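PDB 5LKB: glutathione S-transferase omega-like 2 from Saccharomyces cerevisiae, which acts as a glutathione-dependent thiol transferase and reductase, reducing dehydroascorbate and dimethylarsinic acid and reacting with glutathionyl-(hydro)quinones. Local coordinates for residues 221-226 with 303-308; 295-300 with 310-315. All blocks are in the same frame, centred on the assembly; numbering follows the deposited sequence.

Overall arrangement
Starting from the N terminus, the chain reaches 221-226, on the short helix 222-227, before it runs through the long helix 232-264 and on to helix 285-304. That helix supplies 295-300 to contact 2; its end and the turn after it supply 303-308 to contact 1, which closes a mostly helical excursion of 76 residues. Contact 2 closes a much shorter loop when 310-315 folds back on 295-300. The segments alternate along the chain, so the two contacts cross. Their centres are about 11 Å apart, and F297 of contact 2 packs on V223 and C307 of contact 1. Together they tie two short helices to helix 285-304 and the turn after it in the GST C-terminal region.

Contact 1: residues 221-226 with 303-308; sequences NGVYKT and QHFKCN
V223 meets F305 with its backbone as well as its side chain. Its carbonyl O comes within 3.2 Å of F305 CD2, approaching the ring obliquely, while its CB also rests near that ring atom. CG1 of V223 packs on the sulfur of C307, 4.0 Å from SG. F297 and Y301 of helix 285-304 line this valine too.

Y224 leaves the helix pointing away from 303-308, yet its ring comes back to F305. With CG anti to the carbonyl carbon (chi1 -77°), the ring offers one face to the F305 edge in an offset edge-to-face pair, centroids 5.2 Å apart and planes at 65°. The closest touch is F305 CE2 to Y224 CD1 at 3.5 Å. CZ of F305 follows over the same side of the tyrosine. The contact belongs to the all-helical C-terminal domain of the glutathione transferase fold, where the Y224 side of it comes near the active site: the Y224 side chain lies about 6 Å from that of the nucleophile C46 and forms a cation-pi pair with glutathione-binding R15. Its hydroxyl is hydrogen-bonded to Y346 OH and to a bound glycerol, probably from the crystallisation liquor.

Two residues further along, T226 turns its methyl toward F305 and C307. CG2, anti to the backbone N, sits 3.5 Å from F305 O and 3.7 Å from C307 SG, the sulfur being carried by an inverse gamma turn centred on C307. OG1 reaches back into its own helix and donates to G222 O at 2.9 Å. T226 N also bonds that oxygen, from the opposite face of its carbonyl plane; the OG1 bond fixes the rotation that presents CG2 to C307. Y235, V239 and V242 of helix 232-264 pack on the same threonine.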
ATOM      1  N   ASN A 221      -1.262  17.515  -7.794  1.00 15.15           N
ATOM      2  CA  ASN A 221      -2.126  16.848  -8.747  1.00 13.95           C
ATOM      3  C   ASN A 221      -1.511  15.549  -9.270  1.00 13.87           C
ATOM      4  O   ASN A 221      -2.250  14.706  -9.771  1.00 14.99           O
ATOM      5  CB  ASN A 221      -2.470  17.783  -9.934  1.00 17.54           C
ATOM      6  CG  ASN A 221      -3.724  17.373 -10.620  1.00 16.09           C
ATOM      7  OD1 ASN A 221      -4.749  17.002 -10.020  1.00 16.67           O
ATOM      8  ND2 ASN A 221      -3.699  17.446 -11.950  1.00 17.07           N
ATOM      9  N   GLY A 222      -0.191  15.388  -9.130  1.00 14.85           N
ATOM     10  CA  GLY A 222       0.436  14.168  -9.628  1.00 16.06           C
ATOM     11  C   GLY A 222      -0.112  12.917  -8.962  1.00 15.56           C
ATOM     12  O   GLY A 222      -0.366  11.920  -9.629  1.00 15.68           O
ATOM     13  N   VAL A 223      -0.348  12.989  -7.642  1.00 15.35           N
ATOM     14  CA  VAL A 223      -0.905  11.793  -6.979  1.00 13.23           C
ATOM     15  C   VAL A 223      -2.295  11.467  -7.475  1.00 13.64           C
ATOM     16  O   VAL A 223      -2.663  10.300  -7.563  1.00 13.51           O
ATOM     17  CB  VAL A 223      -0.881  11.889  -5.454  1.00 14.27           C
ATOM     18  CG1 VAL A 223       0.546  12.056  -4.948  1.00 14.30           C
ATOM     19  CG2 VAL A 223      -1.778  13.041  -4.906  1.00 14.10           C
ATOM     20  N   TYR A 224      -3.106  12.477  -7.885  1.00 16.29           N
ATOM     21  CA  TYR A 224      -4.453  12.245  -8.383  1.00 13.57           C
ATOM     22  C   TYR A 224      -4.449  11.717  -9.818  1.00 12.69           C
ATOM     23  O   TYR A 224      -5.205  10.804 -10.137  1.00 15.67           O
ATOM     24  CB  TYR A 224      -5.254  13.541  -8.349  1.00 14.18           C
ATOM     25  CG  TYR A 224      -5.736  13.913  -6.964  1.00 14.18           C
ATOM     26  CD1 TYR A 224      -6.891  13.383  -6.465  1.00 13.82           C
ATOM     27  CD2 TYR A 224      -5.081  14.844  -6.218  1.00 17.52           C
ATOM     28  CE1 TYR A 224      -7.380  13.726  -5.209  1.00 16.74           C
ATOM     29  CE2 TYR A 224      -5.530  15.185  -4.915  1.00 15.90           C
ATOM     30  CZ  TYR A 224      -6.727  14.655  -4.447  1.00 16.10           C
ATOM     31  OH  TYR A 224      -7.253  14.999  -3.184  1.00 17.95           O
ATOM     32  N   LYS A 225      -3.573  12.277 -10.673  1.00 14.95           N
ATOM     33  CA  LYS A 225      -3.412  11.703 -12.020  1.00 15.49           C
ATOM     34  C   LYS A 225      -2.950  10.240 -11.959  1.00 15.34           C
ATOM     35  O   LYS A 225      -3.343   9.427 -12.810  1.00 16.29           O
ATOM     36  CB  LYS A 225      -2.454  12.584 -12.825  1.00 17.78           C
ATOM     37  CG  LYS A 225      -3.005  14.001 -13.122  1.00 17.76           C
ATOM     38  CD  LYS A 225      -2.081  14.808 -14.024  1.00 16.53           C
ATOM     39  CE  LYS A 225      -0.845  15.195 -13.300  1.00 17.85           C
ATOM     40  NZ  LYS A 225       0.025  16.100 -14.111  1.00 20.91           N
ATOM     41  N   THR A 226      -2.157   9.901 -10.925  1.00 13.81           N
ATOM     42  CA  THR A 226      -1.739   8.514 -10.703  1.00 16.12           C
ATOM     43  C   THR A 226      -2.904   7.664 -10.207  1.00 15.65           C
ATOM     44  O   THR A 226      -3.193   6.623 -10.788  1.00 14.78           O
ATOM     45  CB  THR A 226      -0.580   8.485  -9.707  1.00 15.20           C
ATOM     46  OG1 THR A 226       0.525   9.237 -10.184  1.00 15.88           O
ATOM     47  CG2 THR A 226      -0.135   7.063  -9.456  1.00 15.86           C
ATOM     48  N   GLN A 303      -1.107   3.453  -0.497  1.00 13.57           N
ATOM     49  CA  GLN A 303      -1.971   2.303  -0.735  1.00 12.29           C
ATOM     50  C   GLN A 303      -3.068   2.581  -1.732  1.00 12.72           C
ATOM     51  O   GLN A 303      -3.379   1.740  -2.593  1.00 13.62           O
ATOM     52  CB  GLN A 303      -2.575   1.815   0.574  1.00 13.53           C
ATOM     53  CG  GLN A 303      -3.318   0.517   0.561  1.00 13.99           C
ATOM     54  CD  GLN A 303      -4.689   0.560  -0.052  1.00 14.34           C
ATOM     55  OE1 GLN A 303      -5.411   1.546   0.057  1.00 13.56           O
ATOM     56  NE2 GLN A 303      -5.069  -0.522  -0.713  1.00 14.28           N
ATOM     57  N   HIS A 304      -3.730   3.706  -1.571  1.00 13.35           N
ATOM     58  CA  HIS A 304      -4.989   3.957  -2.212  1.00 14.01           C
ATOM     59  C   HIS A 304      -4.782   4.481  -3.618  1.00 12.87           C
ATOM     60  O   HIS A 304      -5.540   4.095  -4.552  1.00 14.00           O
ATOM     61  CB  HIS A 304      -5.772   4.985  -1.404  1.00 13.24           C
ATOM     62  CG  HIS A 304      -7.119   5.310  -1.965  1.00 11.72           C
ATOM     63  ND1 HIS A 304      -8.209   4.452  -1.902  1.00 14.53           N
ATOM     64  CD2 HIS A 304      -7.555   6.457  -2.549  1.00 16.76           C
ATOM     65  CE1 HIS A 304      -9.243   5.057  -2.484  1.00 14.56           C
ATOM     66  NE2 HIS A 304      -8.859   6.257  -2.898  1.00 14.53           N
ATOM     67  N   PHE A 305      -3.838   5.387  -3.809  1.00 12.92           N
ATOM     68  CA  PHE A 305      -3.498   5.882  -5.140  1.00 12.58           C
ATOM     69  C   PHE A 305      -2.293   5.150  -5.748  1.00 13.89           C
ATOM     70  O   PHE A 305      -1.821   5.500  -6.830  1.00 15.42           O
ATOM     71  CB  PHE A 305      -3.228   7.403  -5.130  1.00 13.96           C
ATOM     72  CG  PHE A 305      -4.477   8.281  -5.067  1.00 13.50           C
ATOM     73  CD1 PHE A 305      -5.788   7.761  -5.202  1.00 12.61           C
ATOM     74  CD2 PHE A 305      -4.354   9.669  -4.951  1.00 13.47           C
ATOM     75  CE1 PHE A 305      -6.951   8.579  -5.218  1.00 15.00           C
ATOM     76  CE2 PHE A 305      -5.480  10.483  -5.005  1.00 14.00           C
ATOM     77  CZ  PHE A 305      -6.796   9.936  -5.101  1.00 15.92           C
ATOM     78  N   LYS A 306      -1.812   4.091  -5.110  1.00 12.17           N
ATOM     79  CA  LYS A 306      -0.766   3.240  -5.656  1.00 12.60           C
ATOM     80  C   LYS A 306       0.521   3.987  -5.908  1.00 12.99           C
ATOM     81  O   LYS A 306       1.350   3.590  -6.750  1.00 14.43           O
ATOM     82  CB  LYS A 306      -1.232   2.426  -6.888  1.00 14.26           C
ATOM     83  CG  LYS A 306      -2.540   1.687  -6.683  1.00 14.76           C
ATOM     84  CD  LYS A 306      -2.953   0.976  -7.983  1.00 15.81           C
ATOM     85  CE  LYS A 306      -4.234   0.147  -7.737  1.00 19.89           C
ATOM     86  NZ  LYS A 306      -5.508   0.808  -7.171  1.00 19.64           N
ATOM     87  N   CYS A 307       0.790   5.014  -5.073  1.00 13.44           N
ATOM     88  CA  CYS A 307       1.994   5.800  -5.194  1.00 13.13           C
ATOM     89  C   CYS A 307       3.007   5.197  -4.247  1.00 11.66           C
ATOM     90  O   CYS A 307       3.312   5.709  -3.180  1.00 14.53           O
ATOM     91  CB  CYS A 307       1.660   7.207  -4.761  1.00 12.23           C
ATOM     92  SG  CYS A 307       0.722   8.165  -6.036  1.00 15.91           S
ATOM     93  N   ASN A 308       3.581   4.044  -4.654  1.00 12.87           N
ATOM     94  CA  ASN A 308       4.137   3.140  -3.649  1.00 14.43           C
ATOM     95  C   ASN A 308       5.521   2.607  -3.959  1.00 15.02           C
ATOM     96  O   ASN A 308       5.904   1.594  -3.389  1.00 14.76           O
ATOM     97  CB  ASN A 308       3.157   2.010  -3.336  1.00 13.54           C
ATOM     98  CG  ASN A 308       3.109   0.959  -4.404  1.00 14.30           C
ATOM     99  OD1 ASN A 308       3.421   1.209  -5.559  1.00 13.62           O
ATOM    100  ND2 ASN A 308       2.694  -0.256  -3.999  1.00 14.82           N
TER

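Contact 2: residues 295-300 with 310-315; sequences IRFDPV and TSIRAG
D298 grips the start of helix 312-315 with both carboxylate oxygens. OD1 takes the N-H of I312 at 2.8 Å, and OD2 takes that of R313, its N 3.0 Å away; each oxygen uses its syn lone pair. OD2 also forms a salt bridge with R313 NE, at 3.0 Å and nearly straight (164°). NE comes in on the anti side, 29° out of the carboxylate plane, although OD2 lies close to the guanidinium plane. The arginine curls back because its chain bends at chi3 (62°). A water donates to OD2 and accepts from R313 NH2, bridging the ion pair, and NH1 goes on to the carbonyl of P365.

A carboxylate from helix 285-304 thus binds the first N-H groups of helix 312-315, where the helix dipole would probably favour its negative charge. S311, the N-cap residue of that helix, adds a bond of its own, OG accepting from A314 N at 3.1 Å. With an alanine here instead of D298, the I312 and R313 N-H groups would probably lose their acceptor and the R313 guanidinium its charged mate.

Beside the carboxylate, F297 and I312 make the apolar part of the contact, their side chains crossing at about a right angle. CG1 of I312 lies 3.8 Å from F297 CD1, and its CD1 reaches over one face of the ring. The ring edge meets T310 O, with CE1 4.1 Å away; that carbonyl oxygen is buried without a hydrogen-bonding partner. Beyond the pair, H320 of helix 317-329 and V294 of helix 285-304 pack on I312.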
ATOM      1  N   ILE A 295       1.481  15.206   3.870  1.00 12.77           N
ATOM      2  CA  ILE A 295       0.862  14.679   5.091  1.00 13.51           C
ATOM      3  C   ILE A 295      -0.138  13.556   4.812  1.00 12.55           C
ATOM      4  O   ILE A 295      -0.391  12.718   5.687  1.00 13.34           O
ATOM      5  CB  ILE A 295       0.237  15.832   5.926  1.00 12.04           C
ATOM      6  CG1 ILE A 295       0.139  15.423   7.397  1.00 14.19           C
ATOM      7  CG2 ILE A 295      -1.088  16.263   5.390  1.00 12.69           C
ATOM      8  CD1 ILE A 295       1.446  15.252   8.125  1.00 12.81           C
ATOM      9  N   ARG A 296      -0.695  13.523   3.605  1.00 11.94           N
ATOM     10  CA  ARG A 296      -1.638  12.504   3.145  1.00 13.14           C
ATOM     11  C   ARG A 296      -0.938  11.334   2.453  1.00 12.17           C
ATOM     12  O   ARG A 296      -1.586  10.317   2.122  1.00 13.98           O
ATOM     13  CB  ARG A 296      -2.676  13.156   2.204  1.00 12.13           C
ATOM     14  CG  ARG A 296      -3.653  14.033   2.913  1.00 12.57           C
ATOM     15  CD  ARG A 296      -4.499  14.839   1.904  1.00 12.92           C
ATOM     16  NE  ARG A 296      -5.539  15.600   2.645  1.00 12.56           N
ATOM     17  CZ  ARG A 296      -5.293  16.641   3.463  1.00 12.85           C
ATOM     18  NH1 ARG A 296      -4.105  17.137   3.559  1.00 13.13           N
ATOM     19  NH2 ARG A 296      -6.280  17.109   4.185  1.00 14.31           N
ATOM     20  N   PHE A 297       0.358  11.463   2.221  1.00 11.40           N
ATOM     21  CA  PHE A 297       1.019  10.520   1.306  1.00 14.43           C
ATOM     22  C   PHE A 297       1.102   9.132   1.910  1.00 12.54           C
ATOM     23  O   PHE A 297       0.631   8.149   1.289  1.00 13.38           O
ATOM     24  CB  PHE A 297       2.408  11.048   0.918  1.00 13.27           C
ATOM     25  CG  PHE A 297       2.982  10.417  -0.320  1.00 12.52           C
ATOM     26  CD1 PHE A 297       3.727   9.251  -0.243  1.00 14.51           C
ATOM     27  CD2 PHE A 297       2.813  11.012  -1.539  1.00 14.78           C
ATOM     28  CE1 PHE A 297       4.229   8.673  -1.390  1.00 13.32           C
ATOM     29  CE2 PHE A 297       3.329  10.407  -2.699  1.00 15.72           C
ATOM     30  CZ  PHE A 297       4.035   9.274  -2.636  1.00 13.47           C
ATOM     31  N   ASP A 298       1.656   9.022   3.132  1.00 11.93           N
ATOM     32  CA  ASP A 298       1.738   7.695   3.739  1.00 12.05           C
ATOM     33  C   ASP A 298       0.385   7.191   4.209  1.00 13.45           C
ATOM     34  O   ASP A 298       0.106   5.991   4.035  1.00 13.47           O
ATOM     35  CB  ASP A 298       2.790   7.649   4.858  1.00 11.23           C
ATOM     36  CG  ASP A 298       4.203   7.845   4.350  1.00 11.59           C
ATOM     37  OD1 ASP A 298       4.386   7.909   3.116  1.00 15.10           O
ATOM     38  OD2 ASP A 298       5.151   7.880   5.171  1.00 14.51           O
ATOM     39  N   PRO A 299      -0.478   8.008   4.806  1.00 13.24           N
ATOM     40  CA  PRO A 299      -1.785   7.492   5.251  1.00 13.67           C
ATOM     41  C   PRO A 299      -2.713   7.020   4.148  1.00 14.44           C
ATOM     42  O   PRO A 299      -3.562   6.153   4.406  1.00 14.63           O
ATOM     43  CB  PRO A 299      -2.373   8.695   6.021  1.00 13.89           C
ATOM     44  CG  PRO A 299      -1.209   9.393   6.545  1.00 13.46           C
ATOM     45  CD  PRO A 299      -0.178   9.308   5.434  1.00 12.19           C
ATOM     46  N   VAL A 300      -2.656   7.636   2.953  1.00 14.39           N
ATOM     47  CA  VAL A 300      -3.577   7.345   1.845  1.00 14.42           C
ATOM     48  C   VAL A 300      -2.873   7.108   0.512  1.00 13.76           C
ATOM     49  O   VAL A 300      -3.156   6.128  -0.183  1.00 14.51           O
ATOM     50  CB  VAL A 300      -4.612   8.488   1.680  1.00 17.19           C
ATOM     51  CG1 VAL A 300      -5.345   8.321   0.340  1.00 18.68           C
ATOM     52  CG2 VAL A 300      -5.545   8.441   2.878  1.00 19.53           C
ATOM     53  N   THR A 310       8.074   3.754  -2.667  1.00 14.65           N
ATOM     54  CA  THR A 310       8.463   3.825  -1.280  1.00 14.20           C
ATOM     55  C   THR A 310       7.481   4.761  -0.602  1.00 15.47           C
ATOM     56  O   THR A 310       6.562   5.295  -1.247  1.00 16.11           O
ATOM     57  CB  THR A 310       9.906   4.286  -1.131  1.00 16.81           C
ATOM     58  OG1 THR A 310      10.330   4.147   0.230  1.00 18.39           O
ATOM     59  CG2 THR A 310      10.063   5.663  -1.639  1.00 16.55           C
ATOM     60  N   SER A 311       7.664   4.934   0.704  1.00 15.05           N
ATOM     61  CA  SER A 311       6.873   5.879   1.489  1.00 14.82           C
ATOM     62  C   SER A 311       7.750   7.056   1.859  1.00 14.78           C
ATOM     63  O   SER A 311       8.975   7.046   1.691  1.00 16.18           O
ATOM     64  CB  SER A 311       6.359   5.197   2.760  1.00 16.47           C
ATOM     65  OG  SER A 311       7.369   4.805   3.582  1.00 17.87           O
ATOM     66  N   ILE A 312       7.106   8.137   2.301  1.00 13.69           N
ATOM     67  CA  ILE A 312       7.876   9.260   2.850  1.00 15.37           C
ATOM     68  C   ILE A 312       8.730   8.808   4.024  1.00 14.28           C
ATOM     69  O   ILE A 312       9.946   9.056   4.067  1.00 16.01           O
ATOM     70  CB  ILE A 312       6.955  10.402   3.289  1.00 15.51           C
ATOM     71  CG1 ILE A 312       6.145  10.954   2.084  1.00 15.01           C
ATOM     72  CG2 ILE A 312       7.749  11.535   3.961  1.00 16.02           C
ATOM     73  CD1 ILE A 312       6.947  11.471   0.926  1.00 16.16           C
ATOM     74  N   ARG A 313       8.136   8.096   4.974  1.00 14.34           N
ATOM     75  CA  ARG A 313       8.846   7.798   6.203  1.00 14.63           C
ATOM     76  C   ARG A 313      10.028   6.849   5.924  1.00 15.42           C
ATOM     77  O   ARG A 313      11.082   6.951   6.575  1.00 20.74           O
ATOM     78  CB  ARG A 313       7.884   7.179   7.222  1.00 13.89           C
ATOM     79  CG  ARG A 313       7.287   5.820   6.842  1.00 15.04           C
ATOM     80  CD  ARG A 313       6.152   5.402   7.758  1.00 14.91           C
ATOM     81  NE  ARG A 313       5.045   6.347   7.696  1.00 13.58           N
ATOM     82  CZ  ARG A 313       4.039   6.389   8.538  1.00 14.94           C
ATOM     83  NH1 ARG A 313       3.903   5.468   9.512  1.00 14.77           N
ATOM     84  NH2 ARG A 313       3.153   7.365   8.450  1.00 13.81           N
ATOM     85  N   ALA A 314       9.880   5.940   4.965  1.00 16.96           N
ATOM     86  CA  ALA A 314      10.968   5.014   4.685  1.00 19.09           C
ATOM     87  C   ALA A 314      11.937   5.522   3.651  1.00 20.88           C
ATOM     88  O   ALA A 314      13.111   5.155   3.708  1.00 24.53           O
ATOM     89  CB  ALA A 314      10.406   3.700   4.155  1.00 21.30           C
ATOM     90  N   GLY A 315      11.477   6.345   2.691  1.00 16.35           N
ATOM     91  CA  GLY A 315      12.272   6.618   1.518  1.00 18.44           C
ATOM     92  C   GLY A 315      12.790   8.034   1.332  1.00 17.03           C
ATOM     93  O   GLY A 315      13.617   8.293   0.457  1.00 18.91           O
TER
HETATM   94  O   HOH W   1       4.517   9.768   7.134  1.00 15.62           O